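Local coordinates for protein N(2),N(2)-dimethylguanosine tRNA methyltransferase (Pyrococcus horikoshii, PDB 2DUL) that is a tRNA methyltransferase that probably transfers two methyl groups from S-adenosyl-L-methionine to the N2 atom of guanine 26 in a number of tRNAs, at residues 188-193 and 324-329; 65-70 and 93-98; 213-218 and 241-246; 36-41 and 219-224. One frame throughout, in Å; residues are numbered along the deposited sequence.

Contact 1. Residues 188-193 and 324-329; sequences RGELCH and THAIGR
Glu190, in a type I beta turn running from Gly189 to Cys192, meets Ala326, in the opening turn of helix 324-331, where the two backbones come nearest, 6.6 Å between their CA atoms. The turn is closed by the backbone bond from Cys192 N to Gly189 O (3.1 Å). Gly189 suits its place because its positive phi would jam any CB against the preceding carbonyl oxygen.

The side-chain contact is a carboxylate laid flat against a methyl group. Glu190 CG sits between the backbone N and the carbonyl carbon (chi1 58°), and the chain then bends at chi2 (-98°), which turns the carboxylate broadside to the helix. Ala326 CB stands almost directly over the carboxylate plane, 3.2 Å from Glu190 CD. Glu190 OE2 is tighter still, 3.1 Å from Ala326 CB, while the aliphatic Glu190 CB and CG lie alongside the same methyl. At this distance the short methyl of alanine suits the place, since a longer side chain on the same line would run into the carboxylate. The charge is answered by Arg330, one turn along the same helix, which makes a salt bridge with Glu190 OE1. Without the carboxylate, as with an alanine at Glu190, Arg330 would probably lose this salt-bridge partner and the Ala326 methyl much of its cover. Phe252 of strand 247-252 touches Glu190, and Ile327 packs onto helix 368-375.

The arrangement is a beta turn leading into helix 192-209 and docking, through one acidic side chain, on the first turn of a C-terminal helix, away from the residues predicted to bind S-adenosyl-L-methionine.

Contact 2. Residues 65-70 and 93-98; sequences FALETP and LNFDGE
Phe95 directs the CZ end of its ring at Ala66 and Leu67, two successive residues in the last turn of helix 60-68. Ala66 CB lies 3.5 Å from Phe95 CZ, and Leu67 CD2 lies 3.6 Å from that same atom, both reaching the ring obliquely. Phe95 and Leu67 point in opposite directions and slide past each other, so that Leu67 CD2 also comes beside Phe95 CE1. The small methyl of Ala66 lets the ring come close to the helix, while leucine supplies a second branch for another partner. With CG beside the backbone N (chi1 -66°) the fork of Leu67 reaches across, and chi2 (169°) turns CD2 to the phenyl ring and CD1 to Asn94, whose side chain crosses the leucine at about a right angle. Leu67 CD1 is 3.8 Å from Asn94 OD1, a contact without a bond. The amide has other ties: Asn94 ND2 donates to Asn90 O and to Lys12 O, which fixes its rotation beside the leucine. A serine in place of Leu67 would probably open a gap beside Phe95 CZ and leave the ring freer to shift.

Behind this surface, Thr69 OG1 bonds to Phe65 O (2.6 Å) where the chain leaves the helix.

Helices 60-68 and 81-94 come before and after strand 73-78 along the chain, in the Rossmann-like succession of a class I methyltransferase. Across the contact no hydrogen bond or charge pair forms; its cohesion is therefore dispersive and hydrophobic.

Contact 3. Residues 213-218 and 241-246; sequences LGIDVI and DETLEK
Thr243, in helix 237-244, reaches strand 213-223 and accepts a hydrogen bond from the backbone of Ile215: Ile215 N lies 3.0 Å from Thr243 OG1, with an N-H...O angle of 149°. The hydroxyl in turn gives its proton to Lys239 O, one turn back in its helix, so the hydroxyl serves as acceptor and donor at once. That double use is open to a threonine whose OG1 lies beside its own backbone N (chi1 -62°). The same torsion sets CG2 opposite the backbone N, where Thr243 CG2 meets Ile215 CG1 at 3.6 Å, the two side chains crossing at about a right angle.

Gly214 makes this closeness possible. Gly214 CA is just 3.0 Å from Thr243 OG1, and a CB there would run into the hydroxyl.

The carbonyl of Ile215 is satisfied through water. Water 1 donates to Ile215 O (2.8 Å) and accepts from Lys246 NZ (3.0 Å), bringing the extended lysine to the strand. Asp216 OD1 lies 4.4 Å from Lys246 NZ, too far for a salt bridge; the aspartate's OD2 is paired instead with Lys234 on strand 226-235.

Strand 213-223 is outermost in the sheet. Gly214 and Asp216 bond by backbone to strand 226-235, whereas Ile215 turns its N-H and C=O to the other side. A helix hydroxyl and a lysine-held water take the place of a further strand there, satisfying the polar edge without extending the sheet.

Contact 4. Residues 36-41 and 219-224; sequences RDIVVV and LAYYKD
Leu219 and Tyr221, two residues apart on strand 213-223, both pack on one side chain of helix 33-46, Ile38. The strand is approached from a distance: the nearest CA atoms, those of Ile38 and Leu219, are 10.1 Å apart, and the side chains span the interval. Leu219 comes first, its CG opposite the backbone N (chi1 169°), and offers a single methyl: Leu219 CD2 is 4.2 Å from Ile38 CG2. Next comes Ala220, whose carbonyl oxygen bonds to a glycerol probably left by crystallisation.

Tyr221 does most of the bridging, being long enough to cross to the helix. Its CG stands between the backbone N and the carbonyl carbon (chi1 65°), and the ring meets the isoleucine obliquely. Tyr221 OH is 3.7 Å from Ile38 CG1, and Tyr221 CE2 is 4.1 Å from Ile38 CG2. Both branches of the isoleucine thus lie about the phenol end, and CG2 also serves Leu219. Then Tyr222 stacks on His193. Lys223 follows, laying its CB in plane at the edge of the Tyr221 ring, and Asp224 ends the segment in a salt bridge with Arg31.

On the helix, Arg36 points away from the strand; it is predicted to bind S-adenosyl-L-methionine and is salt-bridged to Glu8. Helix 302-314 joins the apolar cluster, with Leu309 touching Ile38, Leu308 touching Tyr221, and Ile312 touching both Leu219 and Tyr221. Strand 226-235, bonded to the backbone of Leu219 and Tyr221, lies alongside, and helix 60-68 packs against Val39 and Val40.

Overall arrangement
Contact 4 lies nearest the centre of the chain, about 6 Å from it to the contact's own centre, and the others are spread around it. Contacts 1 and 2 lie on opposite sides of that centre, their own centres about 45 Å apart. Contact 2 joins contact 4 through Phe65 packing on Val39, and contact 1 joins it through His193 on Tyr222. Contacts 3 and 4 share strand 213-223, which follows helix 192-209 of contact 1. Along the chain, contact 2 closes within the span of contact 4, whereas contacts 1 and 4 interleave, as do 3 and 4. Together they are consistent with one framework from helix 324-331 to the helices near the predicted S-adenosyl-L-methionine site.

Contact 1. Residues 188-193 and 324-329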
loop_
_atom_site.group_PDB
_atom_site.type_symbol
_atom_site.label_atom_id
_atom_site.label_comp_id
_atom_site.label_asym_id
_atom_site.label_seq_id
_atom_site.Cartn_x
_atom_site.Cartn_y
_atom_site.Cartn_z
ATOM N N ARG A 188 -7.539 15.726 8.773
ATOM C CA ARG A 188 -7.521 14.944 10.003
ATOM C C ARG A 188 -8.933 14.516 10.397
ATOM O O ARG A 188 -9.915 14.981 9.820
ATOM C CB ARG A 188 -6.845 15.734 11.132
ATOM C CG ARG A 188 -7.161 17.218 11.192
ATOM C CD ARG A 188 -8.527 17.502 11.795
ATOM N NE ARG A 188 -9.581 17.619 10.790
ATOM C CZ ARG A 188 -10.872 17.761 11.079
ATOM N NH1 ARG A 188 -11.763 17.864 10.104
ATOM N NH2 ARG A 188 -11.272 17.790 12.345
ATOM N N GLY A 189 -9.034 13.612 11.364
ATOM C CA GLY A 189 -10.344 13.153 11.788
ATOM C C GLY A 189 -10.651 11.729 11.363
ATOM O O GLY A 189 -9.759 10.975 10.973
ATOM N N GLU A 190 -11.929 11.374 11.420
ATOM C CA GLU A 190 -12.388 10.031 11.085
ATOM C C GLU A 190 -12.051 9.519 9.687
ATOM O O GLU A 190 -11.974 8.313 9.475
ATOM C CB GLU A 190 -13.906 9.935 11.292
ATOM C CG GLU A 190 -14.706 10.933 10.468
ATOM C CD GLU A 190 -15.098 12.171 11.253
ATOM O OE1 GLU A 190 -14.247 12.719 11.983
ATOM O OE2 GLU A 190 -16.263 12.603 11.132
ATOM N N LEU A 191 -11.861 10.419 8.732
ATOM C CA LEU A 191 -11.561 10.001 7.366
ATOM C C LEU A 191 -10.071 9.950 7.026
ATOM O O LEU A 191 -9.701 9.501 5.942
ATOM C CB LEU A 191 -12.264 10.941 6.375
ATOM C CG LEU A 191 -13.734 10.682 6.010
ATOM C CD1 LEU A 191 -14.517 10.199 7.209
ATOM C CD2 LEU A 191 -14.330 11.956 5.431
ATOM N N CYS A 192 -9.219 10.375 7.955
ATOM C CA CYS A 192 -7.782 10.435 7.689
ATOM C C CYS A 192 -7.094 9.168 7.185
ATOM O O CYS A 192 -6.203 9.254 6.338
ATOM C CB CYS A 192 -7.031 10.983 8.911
ATOM S SG CYS A 192 -6.901 9.881 10.321
ATOM N N HIS A 193 -7.490 7.997 7.680
ATOM C CA HIS A 193 -6.866 6.766 7.216
ATOM C C HIS A 193 -7.069 6.616 5.704
ATOM O O HIS A 193 -6.142 6.256 4.977
ATOM C CB HIS A 193 -7.456 5.556 7.943
ATOM C CG HIS A 193 -7.133 5.513 9.405
ATOM N ND1 HIS A 193 -7.770 4.662 10.284
ATOM C CD2 HIS A 193 -6.239 6.215 10.142
ATOM C CE1 HIS A 193 -7.285 4.846 11.500
ATOM N NE2 HIS A 193 -6.354 5.783 11.442
ATOM N N THR A 324 -20.229 6.605 11.826
ATOM C CA THR A 324 -21.387 6.744 12.704
ATOM C C THR A 324 -21.063 7.405 14.040
ATOM O O THR A 324 -21.830 8.227 14.540
ATOM C CB THR A 324 -22.040 5.373 12.981
ATOM O OG1 THR A 324 -22.332 4.721 11.737
ATOM C CG2 THR A 324 -23.338 5.557 13.751
ATOM N N HIS A 325 -19.925 7.049 14.619
ATOM C CA HIS A 325 -19.533 7.620 15.899
ATOM C C HIS A 325 -19.197 9.108 15.783
ATOM O O HIS A 325 -19.788 9.941 16.470
ATOM C CB HIS A 325 -18.340 6.853 16.470
ATOM C CG HIS A 325 -17.941 7.300 17.840
ATOM N ND1 HIS A 325 -17.220 8.451 18.069
ATOM C CD2 HIS A 325 -18.206 6.773 19.060
ATOM C CE1 HIS A 325 -17.056 8.615 19.370
ATOM N NE2 HIS A 325 -17.645 7.611 19.994
ATOM N N ALA A 326 -18.260 9.441 14.902
ATOM C CA ALA A 326 -17.851 10.831 14.715
ATOM C C ALA A 326 -19.012 11.739 14.309
ATOM O O ALA A 326 -19.138 12.854 14.814
ATOM C CB ALA A 326 -16.731 10.913 13.677
ATOM N N ILE A 327 -19.857 11.268 13.395
ATOM C CA ILE A 327 -20.989 12.068 12.947
ATOM C C ILE A 327 -21.949 12.304 14.106
ATOM O O ILE A 327 -22.530 13.382 14.232
ATOM C CB ILE A 327 -21.731 11.392 11.772
ATOM C CG1 ILE A 327 -20.827 11.394 10.532
ATOM C CG2 ILE A 327 -23.033 12.130 11.479
ATOM C CD1 ILE A 327 -21.449 10.767 9.291
ATOM N N GLY A 328 -22.109 11.294 14.954
ATOM C CA GLY A 328 -22.974 11.445 16.109
ATOM C C GLY A 328 -22.463 12.573 16.995
ATOM O O GLY A 328 -23.247 13.392 17.485
ATOM N N ARG A 329 -21.149 12.630 17.198
ATOM C CA ARG A 329 -20.564 13.680 18.033
ATOM C C ARG A 329 -20.645 15.058 17.378
ATOM O O ARG A 329 -20.895 16.059 18.054
ATOM C CB ARG A 329 -19.101 13.360 18.362
ATOM C CG ARG A 329 -18.908 12.088 19.168
ATOM C CD ARG A 329 -17.454 11.883 19.580
ATOM N NE ARG A 329 -16.999 12.868 20.559
ATOM C CZ ARG A 329 -16.476 14.051 20.250
ATOM N NH1 ARG A 329 -16.334 14.402 18.980
ATOM N NH2 ARG A 329 -16.102 14.885 21.212
#

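Contact 2. Residues 65-70 and 93-98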
loop_
_atom_site.group_PDB
_atom_site.type_symbol
_atom_site.label_atom_id
_atom_site.label_comp_id
_atom_site.label_asym_id
_atom_site.label_seq_id
_atom_site.Cartn_x
_atom_site.Cartn_y
_atom_site.Cartn_z
ATOM N N PHE A 65 10.069 -13.768 -1.039
ATOM C CA PHE A 65 9.680 -13.642 -2.447
ATOM C C PHE A 65 10.250 -14.845 -3.200
ATOM O O PHE A 65 9.555 -15.499 -3.978
ATOM C CB PHE A 65 10.263 -12.367 -3.063
ATOM C CG PHE A 65 9.565 -11.099 -2.647
ATOM C CD1 PHE A 65 10.105 -9.861 -2.993
ATOM C CD2 PHE A 65 8.375 -11.133 -1.925
ATOM C CE1 PHE A 65 9.470 -8.675 -2.627
ATOM C CE2 PHE A 65 7.733 -9.953 -1.555
ATOM C CZ PHE A 65 8.282 -8.722 -1.907
ATOM N N ALA A 66 11.526 -15.124 -2.957
ATOM C CA ALA A 66 12.214 -16.231 -3.611
ATOM C C ALA A 66 11.651 -17.600 -3.221
ATOM O O ALA A 66 11.475 -18.473 -4.076
ATOM C CB ALA A 66 13.711 -16.170 -3.296
ATOM N N LEU A 67 11.355 -17.784 -1.937
ATOM C CA LEU A 67 10.833 -19.066 -1.462
ATOM C C LEU A 67 9.341 -19.305 -1.666
ATOM O O LEU A 67 8.910 -20.456 -1.766
ATOM C CB LEU A 67 11.123 -19.241 0.036
ATOM C CG LEU A 67 12.563 -19.370 0.528
ATOM C CD1 LEU A 67 12.591 -19.247 2.053
ATOM C CD2 LEU A 67 13.151 -20.701 0.077
ATOM N N GLU A 68 8.554 -18.235 -1.741
ATOM C CA GLU A 68 7.106 -18.388 -1.836
ATOM C C GLU A 68 6.362 -17.830 -3.043
ATOM O O GLU A 68 5.134 -17.868 -3.071
ATOM C CB GLU A 68 6.482 -17.815 -0.560
ATOM C CG GLU A 68 7.064 -18.416 0.714
ATOM C CD GLU A 68 6.590 -17.715 1.975
ATOM O OE1 GLU A 68 5.375 -17.437 2.080
ATOM O OE2 GLU A 68 7.431 -17.450 2.865
ATOM N N THR A 69 7.076 -17.321 -4.038
ATOM C CA THR A 69 6.406 -16.769 -5.209
ATOM C C THR A 69 7.104 -17.216 -6.485
ATOM O O THR A 69 8.208 -17.753 -6.440
ATOM C CB THR A 69 6.393 -15.225 -5.178
ATOM O OG1 THR A 69 7.683 -14.728 -5.557
ATOM C CG2 THR A 69 6.056 -14.723 -3.777
ATOM N N PRO A 70 6.462 -17.002 -7.644
ATOM C CA PRO A 70 7.024 -17.384 -8.944
ATOM C C PRO A 70 8.184 -16.496 -9.405
ATOM O O PRO A 70 8.679 -16.650 -10.524
ATOM C CB PRO A 70 5.819 -17.277 -9.886
ATOM C CG PRO A 70 4.645 -17.497 -8.976
ATOM C CD PRO A 70 5.034 -16.670 -7.778
ATOM N N LEU A 93 21.124 -19.450 4.370
ATOM C CA LEU A 93 20.464 -20.269 5.374
ATOM C C LEU A 93 19.220 -20.892 4.752
ATOM O O LEU A 93 18.678 -21.867 5.267
ATOM C CB LEU A 93 20.067 -19.408 6.578
ATOM C CG LEU A 93 19.447 -20.120 7.784
ATOM C CD1 LEU A 93 20.410 -21.186 8.293
ATOM C CD2 LEU A 93 19.138 -19.104 8.877
ATOM N N ASN A 94 18.786 -20.334 3.626
ATOM C CA ASN A 94 17.587 -20.811 2.947
ATOM C C ASN A 94 17.830 -21.377 1.551
ATOM O O ASN A 94 16.930 -21.964 0.950
ATOM C CB ASN A 94 16.574 -19.668 2.860
ATOM C CG ASN A 94 16.080 -19.231 4.221
ATOM O OD1 ASN A 94 15.174 -19.838 4.783
ATOM N ND2 ASN A 94 16.691 -18.186 4.769
ATOM N N PHE A 95 19.042 -21.202 1.038
ATOM C CA PHE A 95 19.386 -21.692 -0.291
ATOM C C PHE A 95 20.765 -22.340 -0.287
ATOM O O PHE A 95 21.624 -21.989 0.521
ATOM C CB PHE A 95 19.376 -20.532 -1.290
ATOM C CG PHE A 95 18.022 -19.913 -1.486
ATOM C CD1 PHE A 95 17.129 -20.442 -2.411
ATOM C CD2 PHE A 95 17.631 -18.812 -0.733
ATOM C CE1 PHE A 95 15.863 -19.883 -2.581
ATOM C CE2 PHE A 95 16.367 -18.247 -0.895
ATOM C CZ PHE A 95 15.481 -18.784 -1.823
ATOM N N ASP A 96 20.965 -23.295 -1.188
ATOM C CA ASP A 96 22.252 -23.968 -1.310
ATOM C C ASP A 96 22.963 -23.354 -2.505
ATOM O O ASP A 96 22.382 -22.538 -3.219
ATOM C CB ASP A 96 22.061 -25.472 -1.538
ATOM C CG ASP A 96 21.396 -26.162 -0.362
ATOM O OD1 ASP A 96 21.865 -25.974 0.780
ATOM O OD2 ASP A 96 20.408 -26.894 -0.582
ATOM N N GLY A 97 24.215 -23.734 -2.722
ATOM C CA GLY A 97 24.945 -23.195 -3.852
ATOM C C GLY A 97 26.079 -22.263 -3.479
ATOM O O GLY A 97 26.409 -22.091 -2.305
ATOM N N GLU A 98 26.676 -21.649 -4.491
ATOM C CA GLU A 98 27.787 -20.738 -4.269
ATOM C C GLU A 98 27.362 -19.277 -4.401
ATOM O O GLU A 98 27.025 -18.813 -5.491
ATOM C CB GLU A 98 28.911 -21.040 -5.268
ATOM C CG GLU A 98 30.209 -20.289 -4.999
ATOM C CD GLU A 98 30.885 -20.732 -3.711
ATOM O OE1 GLU A 98 31.911 -20.122 -3.336
ATOM O OE2 GLU A 98 30.392 -21.692 -3.077
#

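Contact 3. Residues 213-218 and 241-246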
loop_
_atom_site.group_PDB
_atom_site.type_symbol
_atom_site.label_atom_id
_atom_site.label_comp_id
_atom_site.label_asym_id
_atom_site.label_seq_id
_atom_site.Cartn_x
_atom_site.Cartn_y
_atom_site.Cartn_z
ATOM N N LEU A 213 3.485 7.835 -18.122
ATOM C CA LEU A 213 2.984 6.611 -17.515
ATOM C C LEU A 213 1.753 6.944 -16.693
ATOM O O LEU A 213 1.676 8.012 -16.087
ATOM C CB LEU A 213 4.023 6.001 -16.571
ATOM C CG LEU A 213 5.340 5.485 -17.142
ATOM C CD1 LEU A 213 6.257 5.100 -15.981
ATOM C CD2 LEU A 213 5.077 4.287 -18.068
ATOM N N GLY A 214 0.790 6.033 -16.685
ATOM C CA GLY A 214 -0.402 6.220 -15.883
ATOM C C GLY A 214 -0.374 5.090 -14.871
ATOM O O GLY A 214 0.596 4.333 -14.829
ATOM N N ILE A 215 -1.404 4.976 -14.044
ATOM C CA ILE A 215 -1.457 3.887 -13.084
ATOM C C ILE A 215 -2.870 3.358 -12.902
ATOM O O ILE A 215 -3.857 4.056 -13.151
ATOM C CB ILE A 215 -0.956 4.296 -11.659
ATOM C CG1 ILE A 215 -1.886 5.357 -11.062
ATOM C CG2 ILE A 215 0.488 4.786 -11.717
ATOM C CD1 ILE A 215 -1.735 5.543 -9.552
ATOM N N ASP A 216 -2.937 2.100 -12.482
ATOM C CA ASP A 216 -4.183 1.431 -12.154
ATOM C C ASP A 216 -3.888 0.915 -10.755
ATOM O O ASP A 216 -2.830 0.320 -10.525
ATOM C CB ASP A 216 -4.461 0.237 -13.067
ATOM C CG ASP A 216 -5.223 0.621 -14.319
ATOM O OD1 ASP A 216 -5.892 1.675 -14.316
ATOM O OD2 ASP A 216 -5.164 -0.145 -15.302
ATOM N N VAL A 217 -4.786 1.158 -9.810
ATOM C CA VAL A 217 -4.549 0.675 -8.461
ATOM C C VAL A 217 -4.923 -0.801 -8.378
ATOM O O VAL A 217 -6.020 -1.193 -8.766
ATOM C CB VAL A 217 -5.375 1.459 -7.426
ATOM C CG1 VAL A 217 -5.131 0.892 -6.032
ATOM C CG2 VAL A 217 -4.999 2.929 -7.467
ATOM N N ILE A 218 -3.993 -1.619 -7.897
ATOM C CA ILE A 218 -4.249 -3.039 -7.742
ATOM C C ILE A 218 -4.885 -3.227 -6.369
ATOM O O ILE A 218 -5.927 -3.870 -6.226
ATOM C CB ILE A 218 -2.942 -3.848 -7.804
ATOM C CG1 ILE A 218 -2.316 -3.712 -9.199
ATOM C CG2 ILE A 218 -3.215 -5.309 -7.466
ATOM C CD1 ILE A 218 -0.886 -4.221 -9.283
ATOM N N ASP A 241 -2.522 10.970 -19.002
ATOM C CA ASP A 241 -3.573 11.985 -18.959
ATOM C C ASP A 241 -4.823 11.484 -18.234
ATOM O O ASP A 241 -5.389 12.189 -17.393
ATOM C CB ASP A 241 -3.972 12.431 -20.378
ATOM C CG ASP A 241 -2.844 13.127 -21.120
ATOM O OD1 ASP A 241 -1.981 13.745 -20.463
ATOM O OD2 ASP A 241 -2.836 13.072 -22.369
ATOM N N GLU A 242 -5.255 10.271 -18.564
ATOM C CA GLU A 242 -6.449 9.691 -17.952
ATOM C C GLU A 242 -6.249 9.462 -16.456
ATOM O O GLU A 242 -7.198 9.538 -15.674
ATOM C CB GLU A 242 -6.801 8.366 -18.632
ATOM C CG GLU A 242 -7.066 8.510 -20.125
ATOM C CD GLU A 242 -7.261 7.176 -20.821
ATOM O OE1 GLU A 242 -6.376 6.302 -20.706
ATOM O OE2 GLU A 242 -8.301 7.004 -21.487
ATOM N N THR A 243 -5.014 9.173 -16.065
ATOM C CA THR A 243 -4.699 8.945 -14.657
ATOM C C THR A 243 -4.821 10.263 -13.897
ATOM O O THR A 243 -5.444 10.316 -12.841
ATOM C CB THR A 243 -3.276 8.369 -14.505
ATOM O OG1 THR A 243 -3.214 7.102 -15.176
ATOM C CG2 THR A 243 -2.919 8.163 -13.026
ATOM N N LEU A 244 -4.238 11.331 -14.437
ATOM C CA LEU A 244 -4.328 12.629 -13.778
ATOM C C LEU A 244 -5.789 13.080 -13.679
ATOM O O LEU A 244 -6.153 13.830 -12.774
ATOM C CB LEU A 244 -3.492 13.680 -14.521
ATOM C CG LEU A 244 -1.968 13.492 -14.513
ATOM C CD1 LEU A 244 -1.302 14.659 -15.235
ATOM C CD2 LEU A 244 -1.459 13.406 -13.072
ATOM N N GLU A 245 -6.630 12.615 -14.599
ATOM C CA GLU A 245 -8.046 12.975 -14.566
ATOM C C GLU A 245 -8.787 12.296 -13.412
ATOM O O GLU A 245 -9.929 12.638 -13.122
ATOM C CB GLU A 245 -8.732 12.608 -15.886
ATOM C CG GLU A 245 -8.495 13.607 -17.004
ATOM C CD GLU A 245 -9.109 13.171 -18.326
ATOM O OE1 GLU A 245 -9.042 13.953 -19.297
ATOM O OE2 GLU A 245 -9.653 12.046 -18.397
ATOM N N LYS A 246 -8.144 11.331 -12.763
ATOM C CA LYS A 246 -8.780 10.638 -11.649
ATOM C C LYS A 246 -8.420 11.276 -10.312
ATOM O O LYS A 246 -8.873 10.828 -9.249
ATOM C CB LYS A 246 -8.403 9.156 -11.655
ATOM C CG LYS A 246 -8.932 8.424 -12.880
ATOM C CD LYS A 246 -8.715 6.926 -12.778
ATOM C CE LYS A 246 -9.251 6.205 -14.010
ATOM N NZ LYS A 246 -9.096 4.723 -13.900
HETATM O O HOH W 1 -6.190 4.991 -14.422
#

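Contact 4. Residues 36-41 and 219-224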
loop_
_atom_site.group_PDB
_atom_site.type_symbol
_atom_site.label_atom_id
_atom_site.label_comp_id
_atom_site.label_asym_id
_atom_site.label_seq_id
_atom_site.Cartn_x
_atom_site.Cartn_y
_atom_site.Cartn_z
ATOM N N ARG A 36 4.095 -8.634 4.648
ATOM C CA ARG A 36 4.804 -9.486 3.703
ATOM C C ARG A 36 3.915 -10.623 3.182
ATOM O O ARG A 36 4.035 -11.030 2.021
ATOM C CB ARG A 36 6.092 -10.022 4.338
ATOM C CG ARG A 36 7.158 -8.934 4.531
ATOM C CD ARG A 36 8.450 -9.495 5.107
ATOM N NE ARG A 36 8.394 -9.694 6.556
ATOM C CZ ARG A 36 8.658 -8.755 7.460
ATOM N NH1 ARG A 36 8.998 -7.529 7.080
ATOM N NH2 ARG A 36 8.598 -9.046 8.754
ATOM N N ASP A 37 3.014 -11.131 4.022
ATOM C CA ASP A 37 2.102 -12.183 3.577
ATOM C C ASP A 37 1.279 -11.645 2.406
ATOM O O ASP A 37 1.116 -12.316 1.385
ATOM C CB ASP A 37 1.116 -12.592 4.681
ATOM C CG ASP A 37 1.690 -13.605 5.659
ATOM O OD1 ASP A 37 2.625 -14.353 5.298
ATOM O OD2 ASP A 37 1.173 -13.665 6.795
ATOM N N ILE A 38 0.751 -10.434 2.578
ATOM C CA ILE A 38 -0.084 -9.801 1.559
ATOM C C ILE A 38 0.633 -9.708 0.220
ATOM O O ILE A 38 0.080 -10.091 -0.815
ATOM C CB ILE A 38 -0.534 -8.374 1.999
ATOM C CG1 ILE A 38 -1.264 -8.447 3.341
ATOM C CG2 ILE A 38 -1.450 -7.755 0.947
ATOM C CD1 ILE A 38 -2.479 -9.347 3.336
ATOM N N VAL A 39 1.864 -9.208 0.231
ATOM C CA VAL A 39 2.606 -9.087 -1.016
ATOM C C VAL A 39 2.896 -10.471 -1.609
ATOM O O VAL A 39 2.832 -10.656 -2.829
ATOM C CB VAL A 39 3.921 -8.257 -0.826
ATOM C CG1 VAL A 39 4.812 -8.885 0.223
ATOM C CG2 VAL A 39 4.648 -8.131 -2.155
ATOM N N VAL A 40 3.191 -11.447 -0.754
ATOM C CA VAL A 40 3.450 -12.809 -1.223
ATOM C C VAL A 40 2.209 -13.329 -1.948
ATOM O O VAL A 40 2.306 -13.942 -3.015
ATOM C CB VAL A 40 3.796 -13.758 -0.042
ATOM C CG1 VAL A 40 3.622 -15.221 -0.455
ATOM C CG2 VAL A 40 5.232 -13.521 0.397
ATOM N N VAL A 41 1.039 -13.070 -1.369
ATOM C CA VAL A 41 -0.211 -13.508 -1.977
ATOM C C VAL A 41 -0.391 -12.848 -3.338
ATOM O O VAL A 41 -0.687 -13.515 -4.332
ATOM C CB VAL A 41 -1.420 -13.156 -1.085
ATOM C CG1 VAL A 41 -2.724 -13.430 -1.837
ATOM C CG2 VAL A 41 -1.372 -13.980 0.196
ATOM N N LEU A 219 -4.253 -2.636 -5.364
ATOM C CA LEU A 219 -4.730 -2.726 -3.994
ATOM C C LEU A 219 -4.041 -1.677 -3.140
ATOM O O LEU A 219 -2.819 -1.572 -3.147
ATOM C CB LEU A 219 -4.430 -4.112 -3.418
ATOM C CG LEU A 219 -4.634 -4.279 -1.906
ATOM C CD1 LEU A 219 -6.103 -4.083 -1.561
ATOM C CD2 LEU A 219 -4.160 -5.656 -1.473
ATOM N N ALA A 220 -4.832 -0.894 -2.417
ATOM C CA ALA A 220 -4.282 0.126 -1.530
ATOM C C ALA A 220 -5.110 0.047 -0.263
ATOM O O ALA A 220 -6.340 -0.008 -0.319
ATOM C CB ALA A 220 -4.390 1.502 -2.157
ATOM N N TYR A 221 -4.440 0.041 0.883
ATOM C CA TYR A 221 -5.152 -0.074 2.140
ATOM C C TYR A 221 -4.380 0.515 3.310
ATOM O O TYR A 221 -3.209 0.871 3.185
ATOM C CB TYR A 221 -5.457 -1.555 2.407
ATOM C CG TYR A 221 -4.231 -2.417 2.632
ATOM C CD1 TYR A 221 -3.689 -2.571 3.909
ATOM C CD2 TYR A 221 -3.605 -3.075 1.571
ATOM C CE1 TYR A 221 -2.559 -3.357 4.127
ATOM C CE2 TYR A 221 -2.467 -3.866 1.778
ATOM C CZ TYR A 221 -1.954 -4.001 3.062
ATOM O OH TYR A 221 -0.837 -4.775 3.284
ATOM N N TYR A 222 -5.064 0.617 4.444
ATOM C CA TYR A 222 -4.478 1.131 5.673
ATOM C C TYR A 222 -4.523 0.003 6.699
ATOM O O TYR A 222 -5.494 -0.750 6.754
ATOM C CB TYR A 222 -5.287 2.315 6.204
ATOM C CG TYR A 222 -4.891 2.721 7.603
ATOM C CD1 TYR A 222 -3.770 3.515 7.828
ATOM C CD2 TYR A 222 -5.604 2.254 8.709
ATOM C CE1 TYR A 222 -3.362 3.834 9.119
ATOM C CE2 TYR A 222 -5.203 2.564 10.005
ATOM C CZ TYR A 222 -4.082 3.353 10.202
ATOM O OH TYR A 222 -3.669 3.654 11.478
ATOM N N LYS A 223 -3.476 -0.109 7.509
ATOM C CA LYS A 223 -3.429 -1.142 8.535
ATOM C C LYS A 223 -2.423 -0.813 9.626
ATOM O O LYS A 223 -1.238 -0.622 9.359
ATOM C CB LYS A 223 -3.071 -2.498 7.920
ATOM C CG LYS A 223 -3.142 -3.673 8.898
ATOM C CD LYS A 223 -4.581 -3.977 9.285
ATOM C CE LYS A 223 -4.691 -5.272 10.084
ATOM N NZ LYS A 223 -4.095 -5.152 11.440
ATOM N N ASP A 224 -2.918 -0.743 10.855
ATOM C CA ASP A 224 -2.089 -0.477 12.022
ATOM C C ASP A 224 -1.024 0.596 11.805
ATOM O O ASP A 224 0.172 0.339 11.921
ATOM C CB ASP A 224 -1.421 -1.772 12.487
ATOM C CG ASP A 224 -0.961 -1.704 13.933
ATOM O OD1 ASP A 224 -0.215 -2.605 14.369
ATOM O OD2 ASP A 224 -1.354 -0.749 14.635
#